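Local coordinates for mandelate racemase/muconate lactonizing enzyme-like protein (Roseovarius sp. TM1035, PDB 3RCY), which probably acts as a magnesium-dependent enzyme of the enolase superfamily, abstracting a proton from the carbon next to a carboxylate, at residues F269-P283 / V297-H311. Residues are numbered along the deposited sequence; the frame is centred on the assembly and turned at random.
Sequences FAPVLREGAAAILQP and VAAMAEVYNAQMAPH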
loop_
_atom_site.group_PDB
_atom_site.type_symbol
_atom_site.label_atom_id
_atom_site.label_comp_id
_atom_site.label_asym_id
_atom_site.label_seq_id
_atom_site.Cartn_x
_atom_site.Cartn_y
_atom_site.Cartn_z
ATOM N N PHE A 269 -9.168 19.736 -3.795
ATOM C CA PHE A 269 -9.559 18.900 -4.930
ATOM C C PHE A 269 -8.508 17.850 -5.280
ATOM O O PHE A 269 -8.852 16.736 -5.680
ATOM C CB PHE A 269 -9.927 19.746 -6.144
ATOM C CG PHE A 269 -11.307 20.320 -6.064
ATOM C CD1 PHE A 269 -12.419 19.533 -6.364
ATOM C CD2 PHE A 269 -11.505 21.632 -5.638
ATOM C CE1 PHE A 269 -13.718 20.055 -6.254
ATOM C CE2 PHE A 269 -12.790 22.169 -5.531
ATOM C CZ PHE A 269 -13.902 21.374 -5.839
ATOM N N ALA A 270 -7.236 18.196 -5.099
ATOM C CA ALA A 270 -6.152 17.261 -5.406
ATOM C C ALA A 270 -6.251 15.925 -4.642
ATOM O O ALA A 270 -6.164 14.865 -5.265
ATOM C CB ALA A 270 -4.783 17.923 -5.196
ATOM N N PRO A 271 -6.430 15.965 -3.304
ATOM C CA PRO A 271 -6.583 14.711 -2.557
ATOM C C PRO A 271 -7.819 13.888 -2.943
ATOM O O PRO A 271 -7.763 12.659 -2.908
ATOM C CB PRO A 271 -6.692 15.176 -1.100
ATOM C CG PRO A 271 -5.969 16.483 -1.074
ATOM C CD PRO A 271 -6.314 17.119 -2.390
ATOM N N VAL A 272 -8.914 14.553 -3.307
ATOM C CA VAL A 272 -10.120 13.863 -3.779
ATOM C C VAL A 272 -9.787 12.988 -4.997
ATOM O O VAL A 272 -10.192 11.826 -5.069
ATOM C CB VAL A 272 -11.250 14.869 -4.101
ATOM C CG1 VAL A 272 -12.385 14.207 -4.881
ATOM C CG2 VAL A 272 -11.792 15.508 -2.803
ATOM N N LEU A 273 -9.030 13.549 -5.938
ATOM C CA LEU A 273 -8.573 12.802 -7.105
ATOM C C LEU A 273 -7.570 11.713 -6.725
ATOM O O LEU A 273 -7.748 10.537 -7.059
ATOM C CB LEU A 273 -7.973 13.751 -8.154
ATOM C CG LEU A 273 -8.915 14.744 -8.861
ATOM C CD1 LEU A 273 -8.118 15.835 -9.600
ATOM C CD2 LEU A 273 -9.902 14.035 -9.818
ATOM N N ARG A 274 -6.527 12.106 -6.001
ATOM C CA ARG A 274 -5.434 11.199 -5.658
ATOM C C ARG A 274 -5.925 9.965 -4.889
ATOM O O ARG A 274 -5.415 8.863 -5.090
ATOM C CB ARG A 274 -4.369 11.956 -4.852
ATOM C CG ARG A 274 -3.021 11.263 -4.748
ATOM C CD ARG A 274 -2.109 12.046 -3.823
ATOM N NE ARG A 274 -1.730 13.341 -4.387
ATOM C CZ ARG A 274 -1.708 14.485 -3.710
ATOM N NH1 ARG A 274 -1.341 15.607 -4.321
ATOM N NH2 ARG A 274 -2.071 14.530 -2.428
ATOM N N GLU A 275 -6.913 10.149 -4.013
ATOM C CA GLU A 275 -7.446 9.025 -3.237
ATOM C C GLU A 275 -8.569 8.252 -3.952
ATOM O O GLU A 275 -9.056 7.244 -3.442
ATOM C CB GLU A 275 -7.900 9.488 -1.837
ATOM C CG GLU A 275 -6.806 10.157 -0.995
ATOM C CD GLU A 275 -5.536 9.312 -0.845
ATOM O OE1 GLU A 275 -5.640 8.087 -0.575
ATOM O OE2 GLU A 275 -4.426 9.878 -0.993
ATOM N N GLY A 276 -8.970 8.718 -5.131
ATOM C CA GLY A 276 -10.053 8.081 -5.879
ATOM C C GLY A 276 -11.422 8.268 -5.244
ATOM O O GLY A 276 -12.304 7.416 -5.393
ATOM N N ALA A 277 -11.602 9.386 -4.539
ATOM C CA ALA A 277 -12.858 9.662 -3.838
ATOM C C ALA A 277 -13.982 10.074 -4.779
ATOM O O ALA A 277 -15.159 9.830 -4.492
ATOM C CB ALA A 277 -12.647 10.716 -2.769
ATOM N N ALA A 278 -13.621 10.710 -5.893
ATOM C CA ALA A 278 -14.602 11.122 -6.890
ATOM C C ALA A 278 -14.034 11.094 -8.302
ATOM O O ALA A 278 -12.851 11.385 -8.520
ATOM C CB ALA A 278 -15.157 12.515 -6.573
ATOM N N ALA A 279 -14.907 10.771 -9.252
ATOM C CA ALA A 279 -14.572 10.748 -10.671
ATOM C C ALA A 279 -15.013 12.040 -11.359
ATOM O O ALA A 279 -14.550 12.363 -12.451
ATOM C CB ALA A 279 -15.249 9.554 -11.332
ATOM N N ILE A 280 -15.922 12.764 -10.713
ATOM C CA ILE A 280 -16.514 13.980 -11.277
ATOM C C ILE A 280 -16.435 15.112 -10.251
ATOM O O ILE A 280 -16.914 14.964 -9.127
ATOM C CB ILE A 280 -17.978 13.723 -11.726
ATOM C CG1 ILE A 280 -18.005 12.702 -12.884
ATOM C CG2 ILE A 280 -18.685 15.039 -12.123
ATOM C CD1 ILE A 280 -19.316 11.895 -13.013
ATOM N N LEU A 281 -15.815 16.226 -10.637
ATOM C CA LEU A 281 -15.593 17.334 -9.707
ATOM C C LEU A 281 -16.580 18.461 -9.959
ATOM O O LEU A 281 -16.739 18.903 -11.093
ATOM C CB LEU A 281 -14.146 17.856 -9.795
ATOM C CG LEU A 281 -13.022 16.828 -9.582
ATOM C CD1 LEU A 281 -11.640 17.486 -9.656
ATOM C CD2 LEU A 281 -13.179 16.028 -8.272
ATOM N N GLN A 282 -17.218 18.931 -8.888
ATOM C CA GLN A 282 -18.300 19.909 -8.990
ATOM C C GLN A 282 -18.020 21.173 -8.173
ATOM O O GLN A 282 -18.788 21.511 -7.262
ATOM C CB GLN A 282 -19.618 19.271 -8.535
ATOM C CG GLN A 282 -19.958 17.957 -9.243
ATOM C CD GLN A 282 -21.097 17.227 -8.572
ATOM O OE1 GLN A 282 -21.036 16.912 -7.377
ATOM N NE2 GLN A 282 -22.146 16.943 -9.337
ATOM N N PRO A 283 -16.922 21.886 -8.491
ATOM C CA PRO A 283 -16.663 23.067 -7.679
ATOM C C PRO A 283 -17.711 24.135 -7.943
ATOM O O PRO A 283 -18.262 24.223 -9.054
ATOM C CB PRO A 283 -15.313 23.556 -8.188
ATOM C CG PRO A 283 -15.313 23.153 -9.662
ATOM C CD PRO A 283 -16.033 21.807 -9.669
ATOM N N VAL A 297 -7.471 22.973 -11.301
ATOM C CA VAL A 297 -8.156 21.736 -10.907
ATOM C C VAL A 297 -8.592 20.910 -12.115
ATOM O O VAL A 297 -8.447 19.685 -12.110
ATOM C CB VAL A 297 -9.341 22.014 -9.932
ATOM C CG1 VAL A 297 -10.153 20.753 -9.675
ATOM C CG2 VAL A 297 -8.806 22.557 -8.628
ATOM N N ALA A 298 -9.109 21.577 -13.146
ATOM C CA ALA A 298 -9.495 20.895 -14.388
ATOM C C ALA A 298 -8.331 20.115 -15.003
ATOM O O ALA A 298 -8.523 18.990 -15.470
ATOM C CB ALA A 298 -10.076 21.891 -15.413
ATOM N N ALA A 299 -7.137 20.712 -15.001
ATOM C CA ALA A 299 -5.934 20.049 -15.528
ATOM C C ALA A 299 -5.552 18.832 -14.690
ATOM O O ALA A 299 -5.137 17.802 -15.235
ATOM C CB ALA A 299 -4.772 21.023 -15.608
ATOM N N MET A 300 -5.681 18.954 -13.370
ATOM C CA MET A 300 -5.499 17.813 -12.470
ATOM C C MET A 300 -6.479 16.680 -12.783
ATOM O O MET A 300 -6.080 15.511 -12.877
ATOM C CB MET A 300 -5.635 18.255 -11.012
ATOM C CG MET A 300 -4.481 19.117 -10.571
ATOM S SD MET A 300 -4.859 20.085 -9.116
ATOM C CE MET A 300 -3.631 21.375 -9.322
ATOM N N ALA A 301 -7.753 17.023 -12.963
ATOM C CA ALA A 301 -8.746 16.022 -13.364
ATOM C C ALA A 301 -8.371 15.301 -14.669
ATOM O O ALA A 301 -8.594 14.088 -14.799
ATOM C CB ALA A 301 -10.129 16.651 -13.466
ATOM N N GLU A 302 -7.803 16.042 -15.625
ATOM C CA GLU A 302 -7.341 15.448 -16.885
ATOM C C GLU A 302 -6.406 14.265 -16.678
ATOM O O GLU A 302 -6.567 13.239 -17.339
ATOM C CB GLU A 302 -6.647 16.470 -17.786
ATOM C CG GLU A 302 -7.559 17.478 -18.468
ATOM C CD GLU A 302 -6.823 18.219 -19.569
ATOM O OE1 GLU A 302 -6.532 17.588 -20.609
ATOM O OE2 GLU A 302 -6.511 19.415 -19.395
ATOM N N VAL A 303 -5.434 14.402 -15.770
ATOM C CA VAL A 303 -4.451 13.329 -15.546
ATOM C C VAL A 303 -4.966 12.188 -14.659
ATOM O O VAL A 303 -4.230 11.242 -14.353
ATOM C CB VAL A 303 -3.078 13.848 -15.045
ATOM C CG1 VAL A 303 -2.477 14.803 -16.078
ATOM C CG2 VAL A 303 -3.187 14.515 -13.673
ATOM N N TYR A 304 -6.230 12.289 -14.257
ATOM C CA TYR A 304 -6.937 11.177 -13.618
ATOM C C TYR A 304 -8.040 10.645 -14.526
ATOM O O TYR A 304 -8.823 9.805 -14.100
ATOM C CB TYR A 304 -7.520 11.597 -12.259
ATOM C CG TYR A 304 -6.463 11.682 -11.187
ATOM C CD1 TYR A 304 -5.687 12.826 -11.049
ATOM C CD2 TYR A 304 -6.199 10.595 -10.351
ATOM C CE1 TYR A 304 -4.681 12.905 -10.088
ATOM C CE2 TYR A 304 -5.193 10.659 -9.378
ATOM C CZ TYR A 304 -4.439 11.819 -9.255
ATOM O OH TYR A 304 -3.449 11.916 -8.298
ATOM N N ASN A 305 -8.084 11.127 -15.772
ATOM C CA ASN A 305 -9.155 10.783 -16.728
ATOM C C ASN A 305 -10.521 11.048 -16.086
ATOM O O ASN A 305 -11.462 10.235 -16.173
ATOM C CB ASN A 305 -9.015 9.330 -17.213
ATOM C CG ASN A 305 -9.862 9.028 -18.453
ATOM O OD1 ASN A 305 -10.236 9.931 -19.209
ATOM N ND2 ASN A 305 -10.168 7.754 -18.657
ATOM N N ALA A 306 -10.596 12.203 -15.430
ATOM C CA ALA A 306 -11.759 12.628 -14.656
ATOM C C ALA A 306 -12.317 13.897 -15.294
ATOM O O ALA A 306 -11.637 14.534 -16.101
ATOM C CB ALA A 306 -11.353 12.882 -13.209
ATOM N N GLN A 307 -13.548 14.264 -14.939
ATOM C CA GLN A 307 -14.231 15.389 -15.580
ATOM C C GLN A 307 -14.787 16.425 -14.612
ATOM O O GLN A 307 -14.974 16.148 -13.427
ATOM C CB GLN A 307 -15.352 14.882 -16.488
ATOM C CG GLN A 307 -14.841 14.074 -17.676
ATOM C CD GLN A 307 -15.854 13.941 -18.774
ATOM O OE1 GLN A 307 -16.980 13.483 -18.557
ATOM N NE2 GLN A 307 -15.457 14.325 -19.977
ATOM N N MET A 308 -15.049 17.616 -15.141
ATOM C CA MET A 308 -15.630 18.708 -14.375
ATOM C C MET A 308 -17.134 18.834 -14.662
ATOM O O MET A 308 -17.591 18.650 -15.802
ATOM C CB MET A 308 -14.925 20.031 -14.701
ATOM C CG MET A 308 -13.396 19.999 -14.573
ATOM S SD MET A 308 -12.779 19.601 -12.923
ATOM C CE MET A 308 -13.323 21.016 -11.967
ATOM N N ALA A 309 -17.894 19.135 -13.618
ATOM C CA ALA A 309 -19.301 19.489 -13.770
ATOM C C ALA A 309 -19.599 20.648 -12.818
ATOM O O ALA A 309 -20.032 20.419 -11.692
ATOM C CB ALA A 309 -20.200 18.276 -13.488
ATOM N N PRO A 310 -19.336 21.900 -13.261
ATOM C CA PRO A 310 -19.443 23.095 -12.413
ATOM C C PRO A 310 -20.791 23.197 -11.692
ATOM O O PRO A 310 -21.848 23.073 -12.315
ATOM C CB PRO A 310 -19.271 24.250 -13.406
ATOM C CG PRO A 310 -18.456 23.663 -14.518
ATOM C CD PRO A 310 -18.943 22.247 -14.643
ATOM N N HIS A 311 -20.728 23.393 -10.381
ATOM C CA HIS A 311 -21.907 23.500 -9.530
ATOM C C HIS A 311 -22.653 24.803 -9.767
ATOM O O HIS A 311 -22.033 25.847 -9.977
ATOM C CB HIS A 311 -21.480 23.452 -8.053
ATOM C CG HIS A 311 -22.619 23.566 -7.086
ATOM N ND1 HIS A 311 -22.968 24.752 -6.476
ATOM C CD2 HIS A 311 -23.499 22.639 -6.634
ATOM C CE1 HIS A 311 -23.997 24.549 -5.671
ATOM N NE2 HIS A 311 -24.338 23.274 -5.749
HETATM O O HOH W 1 -22.599 19.508 -11.032
#
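With CG anti to the carbonyl carbon in both Tyr-304 (chi1 -76°) and Leu-273 (chi1 -67°), the phenol ring is brought against helix 269-274, where CB of Leu-273 sits over the centre of one face, 3.8 Å from the ring centroid, in a CH-pi contact. Leu-273 then spreads its two methyls: CD1 presses on the backbone of the neighbouring helix, 3.6 Å from Ala-301 N, while CD2 rests on CB of Ala-306. The Tyr-304 hydroxyl lies against CA and CB of Arg-274 and is hydrogen-bonded to the guanidinium of Arg-274 of a neighbouring subunit. Were Tyr-304 an alanine, the face over which Leu-273 CB sits would be gone, and that arginine would probably be left without its hydroxyl partner. Such contacts illustrate how the modified TIM barrel of the enolase superfamily is built: helices 269-274 and 297-302 run 10° from parallel, and inside them strands 280-281 and 307-308 pair in parallel. Leu-281 N donates to Gln-307 O (2.9 Å), and Ala-309 N returns a straight bond to Leu-281 O (2.8 Å). Between sheet and helices, CD1 of Leu-281 meets CG1 of Val-297 at 3.6 Å. Met-308, bent at chi2 and chi3, lays SD beside CB of Leu-281 and CE against the Pro-283 ring. Beyond the strands, His-311 N bonds to Pro-283 O (2.9 Å), and the histidine's nearest side-chain atom is about 4 Å from the magnesium ion held by Glu-235 and Glu-261.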